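Local coordinates for fibronectin type III domain-containing protein (Simiduia agarivorans, PDB 6P2K) that probably hydrolyses xyloglucan or related beta-glucans as a family 74 glycoside hydrolase, this chain being the paired seven-bladed beta-propeller part of a longer protein, at residues B[400-412]-B[415-428]. Sequence-based numbering, arbitrary orientation.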
ATOM      1  N   SER B 400      -2.171 -30.863  28.568  1.00 21.38           N
ATOM      2  CA  SER B 400      -2.463 -30.644  29.979  1.00 22.88           C
ATOM      3  C   SER B 400      -2.984 -29.236  30.248  1.00 19.90           C
ATOM      4  O   SER B 400      -2.812 -28.712  31.353  1.00 22.58           O
ATOM      5  CB  SER B 400      -1.222 -30.912  30.839  1.00 26.69           C
ATOM      6  OG  SER B 400      -0.558 -32.090  30.422  1.00 37.15           O
ATOM      7  N   THR B 401      -3.641 -28.620  29.268  1.00 21.27           N
ATOM      8  CA  THR B 401      -4.119 -27.255  29.426  1.00 21.02           C
ATOM      9  C   THR B 401      -5.530 -27.243  29.991  1.00 19.71           C
ATOM     10  O   THR B 401      -6.348 -28.111  29.675  1.00 18.45           O
ATOM     11  CB  THR B 401      -4.110 -26.503  28.093  1.00 19.22           C
ATOM     12  OG1 THR B 401      -5.001 -27.146  27.170  1.00 16.88           O
ATOM     13  CG2 THR B 401      -2.706 -26.463  27.507  1.00 13.22           C
ATOM     14  N   TYR B 402      -5.802 -26.252  30.835  1.00 18.07           N
ATOM     15  CA  TYR B 402      -7.174 -25.904  31.185  1.00 17.88           C
ATOM     16  C   TYR B 402      -7.749 -25.070  30.045  1.00 18.24           C
ATOM     17  O   TYR B 402      -7.370 -23.908  29.860  1.00 19.30           O
ATOM     18  CB  TYR B 402      -7.224 -25.141  32.508  1.00 17.32           C
ATOM     19  CG  TYR B 402      -8.621 -25.050  33.098  1.00 21.32           C
ATOM     20  CD1 TYR B 402      -9.616 -24.305  32.470  1.00 18.66           C
ATOM     21  CD2 TYR B 402      -8.944 -25.713  34.277  1.00 19.16           C
ATOM     22  CE1 TYR B 402     -10.885 -24.221  32.990  1.00 21.30           C
ATOM     23  CE2 TYR B 402     -10.218 -25.629  34.812  1.00 21.12           C
ATOM     24  CZ  TYR B 402     -11.183 -24.884  34.159  1.00 23.57           C
ATOM     25  OH  TYR B 402     -12.454 -24.794  34.669  1.00 26.15           O
ATOM     26  N   THR B 403      -8.663 -25.653  29.276  1.00 15.69           N
ATOM     27  CA  THR B 403      -9.284 -24.965  28.153  1.00 18.61           C
ATOM     28  C   THR B 403     -10.743 -24.672  28.477  1.00 20.54           C
ATOM     29  O   THR B 403     -11.499 -25.585  28.829  1.00 20.35           O
ATOM     30  CB  THR B 403      -9.171 -25.790  26.870  1.00 20.44           C
ATOM     31  OG1 THR B 403      -7.798 -26.147  26.654  1.00 18.61           O
ATOM     32  CG2 THR B 403      -9.665 -24.982  25.675  1.00 16.95           C
ATOM     33  N   TYR B 404     -11.127 -23.396  28.360  1.00 17.78           N
ATOM     34  CA  TYR B 404     -12.474 -22.948  28.712  1.00 17.57           C
ATOM     35  C   TYR B 404     -13.482 -23.195  27.594  1.00 18.96           C
ATOM     36  O   TYR B 404     -14.624 -23.588  27.861  1.00 19.40           O
ATOM     37  CB  TYR B 404     -12.489 -21.448  29.014  1.00 16.82           C
ATOM     38  CG  TYR B 404     -11.716 -20.942  30.215  1.00 18.47           C
ATOM     39  CD1 TYR B 404     -12.238 -21.039  31.500  1.00 14.67           C
ATOM     40  CD2 TYR B 404     -10.496 -20.296  30.052  1.00 17.02           C
ATOM     41  CE1 TYR B 404     -11.546 -20.541  32.593  1.00 17.52           C
ATOM     42  CE2 TYR B 404      -9.798 -19.792  31.137  1.00 18.03           C
ATOM     43  CZ  TYR B 404     -10.326 -19.917  32.401  1.00 18.98           C
ATOM     44  OH  TYR B 404      -9.632 -19.413  33.474  1.00 19.16           O
ATOM     45  N   ASP B 405     -13.097 -22.918  26.349  1.00 17.61           N
ATOM     46  CA  ASP B 405     -14.045 -22.770  25.250  1.00 17.35           C
ATOM     47  C   ASP B 405     -13.293 -22.998  23.946  1.00 19.43           C
ATOM     48  O   ASP B 405     -12.059 -22.957  23.907  1.00 14.82           O
ATOM     49  CB  ASP B 405     -14.710 -21.379  25.282  1.00 17.65           C
ATOM     50  CG  ASP B 405     -16.095 -21.361  24.629  1.00 21.78           C
ATOM     51  OD1 ASP B 405     -16.397 -22.322  23.887  1.00 16.08           O
ATOM     52  OD2 ASP B 405     -16.889 -20.407  24.884  1.00 21.27           O
ATOM     53  N   VAL B 406     -14.051 -23.254  22.878  1.00 18.71           N
ATOM     54  CA  VAL B 406     -13.490 -23.484  21.552  1.00 16.80           C
ATOM     55  C   VAL B 406     -14.405 -22.843  20.520  1.00 19.59           C
ATOM     56  O   VAL B 406     -15.618 -22.741  20.717  1.00 18.48           O
ATOM     57  CB  VAL B 406     -13.300 -24.994  21.257  1.00 19.17           C
ATOM     58  CG1 VAL B 406     -14.642 -25.722  21.265  1.00 15.52           C
ATOM     59  CG2 VAL B 406     -12.565 -25.218  19.936  1.00 12.35           C
ATOM     60  N   ALA B 407     -13.810 -22.384  19.419  1.00 21.47           N
ATOM     61  CA  ALA B 407     -14.561 -21.894  18.273  1.00 20.40           C
ATOM     62  C   ALA B 407     -13.825 -22.295  17.002  1.00 19.73           C
ATOM     63  O   ALA B 407     -12.593 -22.349  16.974  1.00 21.93           O
ATOM     64  CB  ALA B 407     -14.753 -20.374  18.321  1.00 16.91           C
ATOM     65  N   VAL B 408     -14.589 -22.578  15.950  1.00 18.94           N
ATOM     66  CA  VAL B 408     -14.049 -23.091  14.696  1.00 17.88           C
ATOM     67  C   VAL B 408     -14.656 -22.315  13.535  1.00 20.91           C
ATOM     68  O   VAL B 408     -15.864 -22.062  13.513  1.00 21.78           O
ATOM     69  CB  VAL B 408     -14.330 -24.600  14.530  1.00 18.11           C
ATOM     70  CG1 VAL B 408     -13.867 -25.087  13.164  1.00 16.80           C
ATOM     71  CG2 VAL B 408     -13.659 -25.403  15.633  1.00 21.97           C
ATOM     72  N   HIS B 409     -13.820 -21.944  12.565  1.00 17.60           N
ATOM     73  CA  HIS B 409     -14.326 -21.496  11.269  1.00 18.77           C
ATOM     74  C   HIS B 409     -13.367 -21.962  10.185  1.00 22.12           C
ATOM     75  O   HIS B 409     -12.230 -21.491  10.126  1.00 23.06           O
ATOM     76  CB  HIS B 409     -14.506 -19.982  11.217  1.00 16.47           C
ATOM     77  CG  HIS B 409     -15.279 -19.525  10.022  1.00 21.45           C
ATOM     78  ND1 HIS B 409     -14.693 -19.333   8.790  1.00 21.12           N
ATOM     79  CD2 HIS B 409     -16.600 -19.279   9.855  1.00 21.46           C
ATOM     80  CE1 HIS B 409     -15.616 -18.961   7.921  1.00 23.23           C
ATOM     81  NE2 HIS B 409     -16.782 -18.923   8.542  1.00 23.01           N
ATOM     82  N   GLU B 410     -13.832 -22.873   9.328  1.00 22.95           N
ATOM     83  CA  GLU B 410     -13.034 -23.444   8.231  1.00 26.45           C
ATOM     84  C   GLU B 410     -11.765 -24.039   8.832  1.00 26.84           C
ATOM     85  O   GLU B 410     -11.877 -24.897   9.725  1.00 24.72           O
ATOM     86  CB  GLU B 410     -12.815 -22.382   7.151  1.00 28.80           C
ATOM     87  CG  GLU B 410     -14.091 -21.899   6.482  1.00 34.83           C
ATOM     88  CD  GLU B 410     -13.835 -20.826   5.444  1.00 42.53           C
ATOM     89  OE1 GLU B 410     -12.661 -20.447   5.256  1.00 45.27           O
ATOM     90  OE2 GLU B 410     -14.811 -20.353   4.825  1.00 45.84           O
ATOM     91  N   ASN B 411     -10.569 -23.636   8.397  1.00 24.13           N
ATOM     92  CA  ASN B 411      -9.314 -24.176   8.911  1.00 23.30           C
ATOM     93  C   ASN B 411      -8.891 -23.552  10.234  1.00 20.67           C
ATOM     94  O   ASN B 411      -7.948 -24.049  10.859  1.00 21.80           O
ATOM     95  CB  ASN B 411      -8.200 -23.970   7.883  1.00 23.94           C
ATOM     96  CG  ASN B 411      -7.993 -22.505   7.547  1.00 25.12           C
ATOM     97  OD1 ASN B 411      -8.853 -21.874   6.937  1.00 27.08           O
ATOM     98  ND2 ASN B 411      -6.855 -21.950   7.961  1.00 22.13           N
ATOM     99  N   TYR B 412      -9.551 -22.478  10.662  1.00 19.22           N
ATOM    100  CA  TYR B 412      -9.178 -21.759  11.873  1.00 17.65           C
ATOM    101  C   TYR B 412      -9.850 -22.385  13.089  1.00 21.05           C
ATOM    102  O   TYR B 412     -11.053 -22.662  13.067  1.00 17.35           O
ATOM    103  CB  TYR B 412      -9.573 -20.286  11.766  1.00 18.26           C
ATOM    104  CG  TYR B 412      -9.289 -19.489  13.018  1.00 17.09           C
ATOM    105  CD1 TYR B 412      -8.026 -18.966  13.261  1.00 16.95           C
ATOM    106  CD2 TYR B 412     -10.287 -19.255  13.958  1.00 14.79           C
ATOM    107  CE1 TYR B 412      -7.765 -18.235  14.411  1.00 19.14           C
ATOM    108  CE2 TYR B 412     -10.035 -18.535  15.107  1.00 13.96           C
ATOM    109  CZ  TYR B 412      -8.770 -18.026  15.328  1.00 16.40           C
ATOM    110  OH  TYR B 412      -8.508 -17.298  16.466  1.00 16.75           O
ATOM    111  N   GLN B 415      -8.609 -22.216  20.819  1.00 17.58           N
ATOM    112  CA  GLN B 415      -8.871 -22.652  22.184  1.00 17.99           C
ATOM    113  C   GLN B 415      -8.674 -21.464  23.112  1.00 17.90           C
ATOM    114  O   GLN B 415      -7.615 -20.832  23.094  1.00 19.35           O
ATOM    115  CB  GLN B 415      -7.930 -23.777  22.617  1.00 19.41           C
ATOM    116  CG  GLN B 415      -8.111 -25.117  21.953  1.00 17.86           C
ATOM    117  CD  GLN B 415      -7.194 -26.161  22.570  1.00 20.16           C
ATOM    118  OE1 GLN B 415      -7.174 -26.338  23.791  1.00 20.69           O
ATOM    119  NE2 GLN B 415      -6.416 -26.845  21.735  1.00 13.95           N
ATOM    120  N   GLY B 416      -9.692 -21.156  23.911  1.00 17.92           N
ATOM    121  CA  GLY B 416      -9.526 -20.190  24.977  1.00 17.39           C
ATOM    122  C   GLY B 416      -9.045 -20.886  26.232  1.00 17.96           C
ATOM    123  O   GLY B 416      -9.724 -21.782  26.741  1.00 21.67           O
ATOM    124  N   GLN B 417      -7.881 -20.503  26.741  1.00 17.17           N
ATOM    125  CA  GLN B 417      -7.245 -21.247  27.816  1.00 16.91           C
ATOM    126  C   GLN B 417      -6.954 -20.349  29.009  1.00 17.96           C
ATOM    127  O   GLN B 417      -6.883 -19.122  28.898  1.00 18.85           O
ATOM    128  CB  GLN B 417      -5.938 -21.897  27.335  1.00 14.55           C
ATOM    129  CG  GLN B 417      -6.135 -22.922  26.222  1.00 16.98           C
ATOM    130  CD  GLN B 417      -4.857 -23.655  25.870  1.00 17.16           C
ATOM    131  OE1 GLN B 417      -3.796 -23.388  26.438  1.00 18.24           O
ATOM    132  NE2 GLN B 417      -4.950 -24.585  24.928  1.00 14.37           N
ATOM    133  N   ALA B 418      -6.796 -20.989  30.163  1.00 18.81           N
ATOM    134  CA  ALA B 418      -6.164 -20.351  31.304  1.00 20.79           C
ATOM    135  C   ALA B 418      -4.652 -20.428  31.145  1.00 16.65           C
ATOM    136  O   ALA B 418      -4.124 -21.344  30.508  1.00 22.69           O
ATOM    137  CB  ALA B 418      -6.597 -21.021  32.610  1.00 18.79           C
ATOM    138  N   ASP B 419      -3.961 -19.433  31.704  1.00 16.20           N
ATOM    139  CA  ASP B 419      -2.502 -19.333  31.671  1.00 19.76           C
ATOM    140  C   ASP B 419      -1.944 -19.069  30.273  1.00 20.67           C
ATOM    141  O   ASP B 419      -1.082 -18.200  30.112  1.00 19.83           O
ATOM    142  CB  ASP B 419      -1.856 -20.596  32.253  1.00 23.02           C
ATOM    143  CG  ASP B 419      -2.016 -20.694  33.757  1.00 24.24           C
ATOM    144  OD1 ASP B 419      -1.993 -19.642  34.425  1.00 25.43           O
ATOM    145  OD2 ASP B 419      -2.159 -21.825  34.269  1.00 28.02           O
ATOM    146  N   ASN B 420      -2.406 -19.805  29.259  1.00 19.75           N
ATOM    147  CA  ASN B 420      -1.852 -19.705  27.913  1.00 18.11           C
ATOM    148  C   ASN B 420      -2.712 -18.886  26.956  1.00 19.22           C
ATOM    149  O   ASN B 420      -2.333 -18.730  25.790  1.00 19.38           O
ATOM    150  CB  ASN B 420      -1.626 -21.100  27.333  1.00 16.57           C
ATOM    151  CG  ASN B 420      -0.881 -22.009  28.289  1.00 21.47           C
ATOM    152  OD1 ASN B 420       0.194 -21.664  28.783  1.00 20.95           O
ATOM    153  ND2 ASN B 420      -1.451 -23.176  28.559  1.00 21.73           N
ATOM    154  N   GLY B 421      -3.863 -18.389  27.405  1.00 18.73           N
ATOM    155  CA  GLY B 421      -4.583 -17.368  26.655  1.00 16.43           C
ATOM    156  C   GLY B 421      -5.107 -17.823  25.304  1.00 16.45           C
ATOM    157  O   GLY B 421      -5.739 -18.876  25.170  1.00 16.98           O
ATOM    158  N   LEU B 422      -4.865 -16.997  24.288  1.00 17.50           N
ATOM    159  CA  LEU B 422      -5.377 -17.219  22.936  1.00 17.11           C
ATOM    160  C   LEU B 422      -4.515 -18.268  22.246  1.00 16.41           C
ATOM    161  O   LEU B 422      -3.422 -17.968  21.767  1.00 16.81           O
ATOM    162  CB  LEU B 422      -5.376 -15.916  22.140  1.00 15.16           C
ATOM    163  CG  LEU B 422      -6.118 -14.701  22.706  1.00 19.11           C
ATOM    164  CD1 LEU B 422      -5.600 -13.416  22.075  1.00 15.83           C
ATOM    165  CD2 LEU B 422      -7.619 -14.828  22.489  1.00 16.39           C
ATOM    166  N   MET B 423      -5.014 -19.502  22.176  1.00 13.16           N
ATOM    167  CA  MET B 423      -4.315 -20.607  21.521  1.00 13.69           C
ATOM    168  C   MET B 423      -4.983 -20.853  20.172  1.00 16.76           C
ATOM    169  O   MET B 423      -6.147 -21.260  20.115  1.00 20.01           O
ATOM    170  CB  MET B 423      -4.352 -21.860  22.396  1.00 13.76           C
ATOM    171  CG  MET B 423      -3.562 -23.032  21.843  1.00 17.49           C
ATOM    172  SD  MET B 423      -1.785 -22.731  21.857  1.00 22.04           S
ATOM    173  CE  MET B 423      -1.494 -22.594  23.620  1.00 23.02           C
ATOM    174  N   GLU B 424      -4.252 -20.610  19.087  1.00 16.72           N
ATOM    175  CA  GLU B 424      -4.862 -20.517  17.768  1.00 18.67           C
ATOM    176  C   GLU B 424      -4.225 -21.487  16.785  1.00 19.63           C
ATOM    177  O   GLU B 424      -3.021 -21.754  16.833  1.00 17.92           O
ATOM    178  CB  GLU B 424      -4.761 -19.091  17.224  1.00 18.87           C
ATOM    179  CG  GLU B 424      -5.557 -18.087  18.045  1.00 18.23           C
ATOM    180  CD  GLU B 424      -5.417 -16.675  17.528  1.00 17.69           C
ATOM    181  OE1 GLU B 424      -4.461 -15.986  17.933  1.00 18.86           O
ATOM    182  OE2 GLU B 424      -6.262 -16.257  16.710  1.00 18.44           O
ATOM    183  N   SER B 425      -5.053 -21.997  15.876  1.00 16.61           N
ATOM    184  CA  SER B 425      -4.631 -22.938  14.850  1.00 17.34           C
ATOM    185  C   SER B 425      -5.174 -22.505  13.500  1.00 18.31           C
ATOM    186  O   SER B 425      -6.279 -21.962  13.412  1.00 18.16           O
ATOM    187  CB  SER B 425      -5.112 -24.359  15.165  1.00 17.58           C
ATOM    188  OG  SER B 425      -4.623 -25.284  14.208  1.00 17.56           O
ATOM    189  N   TRP B 426      -4.392 -22.755  12.448  1.00 17.35           N
ATOM    190  CA  TRP B 426      -4.818 -22.484  11.081  1.00 18.35           C
ATOM    191  C   TRP B 426      -4.746 -23.718  10.190  1.00 20.34           C
ATOM    192  O   TRP B 426      -4.826 -23.587   8.962  1.00 20.20           O
ATOM    193  CB  TRP B 426      -3.987 -21.345  10.482  1.00 18.57           C
ATOM    194  CG  TRP B 426      -4.069 -20.095  11.300  1.00 18.10           C
ATOM    195  CD1 TRP B 426      -4.947 -19.066  11.135  1.00 17.90           C
ATOM    196  CD2 TRP B 426      -3.262 -19.758  12.435  1.00 15.06           C
ATOM    197  NE1 TRP B 426      -4.726 -18.099  12.085  1.00 17.37           N
ATOM    198  CE2 TRP B 426      -3.697 -18.500  12.897  1.00 16.43           C
ATOM    199  CE3 TRP B 426      -2.207 -20.391  13.097  1.00 13.04           C
ATOM    200  CZ2 TRP B 426      -3.113 -17.862  13.993  1.00 16.04           C
ATOM    201  CZ3 TRP B 426      -1.629 -19.759  14.186  1.00 17.61           C
ATOM    202  CH2 TRP B 426      -2.083 -18.507  14.622  1.00 17.65           C
ATOM    203  N   ASP B 427      -4.607 -24.912  10.770  1.00 19.88           N
ATOM    204  CA  ASP B 427      -4.628 -26.169  10.024  1.00 23.05           C
ATOM    205  C   ASP B 427      -5.608 -27.155  10.650  1.00 23.05           C
ATOM    206  O   ASP B 427      -5.373 -28.366  10.679  1.00 21.24           O
ATOM    207  CB  ASP B 427      -3.228 -26.779   9.919  1.00 24.18           C
ATOM    208  CG  ASP B 427      -2.560 -26.990  11.276  1.00 26.17           C
ATOM    209  OD1 ASP B 427      -3.254 -26.997  12.316  1.00 23.86           O
ATOM    210  OD2 ASP B 427      -1.320 -27.145  11.295  1.00 24.73           O
ATOM    211  N   GLY B 428      -6.725 -26.645  11.166  1.00 23.16           N
ATOM    212  CA  GLY B 428      -7.765 -27.491  11.709  1.00 19.97           C
ATOM    213  C   GLY B 428      -7.522 -28.013  13.105  1.00 21.31           C
ATOM    214  O   GLY B 428      -8.231 -28.930  13.534  1.00 21.05           O
TER
HETATM  215  O   HOH W   1      -4.089 -27.700  24.752  1.00 20.57           O
HETATM  216  O   HOH W   2      -3.864 -24.212  30.924  1.00 20.40           O
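Y412 and E424 meet through a very short hydrogen bond, 2.5 Å from OH to OE2, with the carboxylate plane nearly perpendicular to the ring; a salt bridge from K482 to the same oxygen probably favours the ionised carboxylate. At the far end of the hairpin, Q415 OE1 accepts two donors: T403 OG1, 2.9 Å away and nearly in line with the C=O, and Q417 NE2, which comes from above the carbonyl plane. With its chain extended beyond CG, Q417 reaches past T403 and presents OE1 at 3.2 Å to ND2 of N420, whose OD1 is bonded to Q355. Replacing Q417 by an alanine is likely to leave Q415 OE1 with one donor fewer and N420 ND2 without this acceptor, and to open a gap beside T401.

The backbone illustrates how a classic beta bulge adapts an antiparallel pair: Y404 and D405 both face G416, whose O accepts from Y404 N (2.7 Å) and whose N donates to D405 O. D405 carries its carboxylate to a zinc ion shared with D513. Within the type II' turn, N411 ND2 donates to W426 O at 2.8 Å.

The edge of the Y412 ring points toward the face of W426, planes at 60°, while Y404 CE2 lies 3.7 Å from A418 CB. Strand 412-417 runs between strands 403-409 and 421-425; A407 and L422 rest on strand 447-456, and Q415, M423 and S425 on W432.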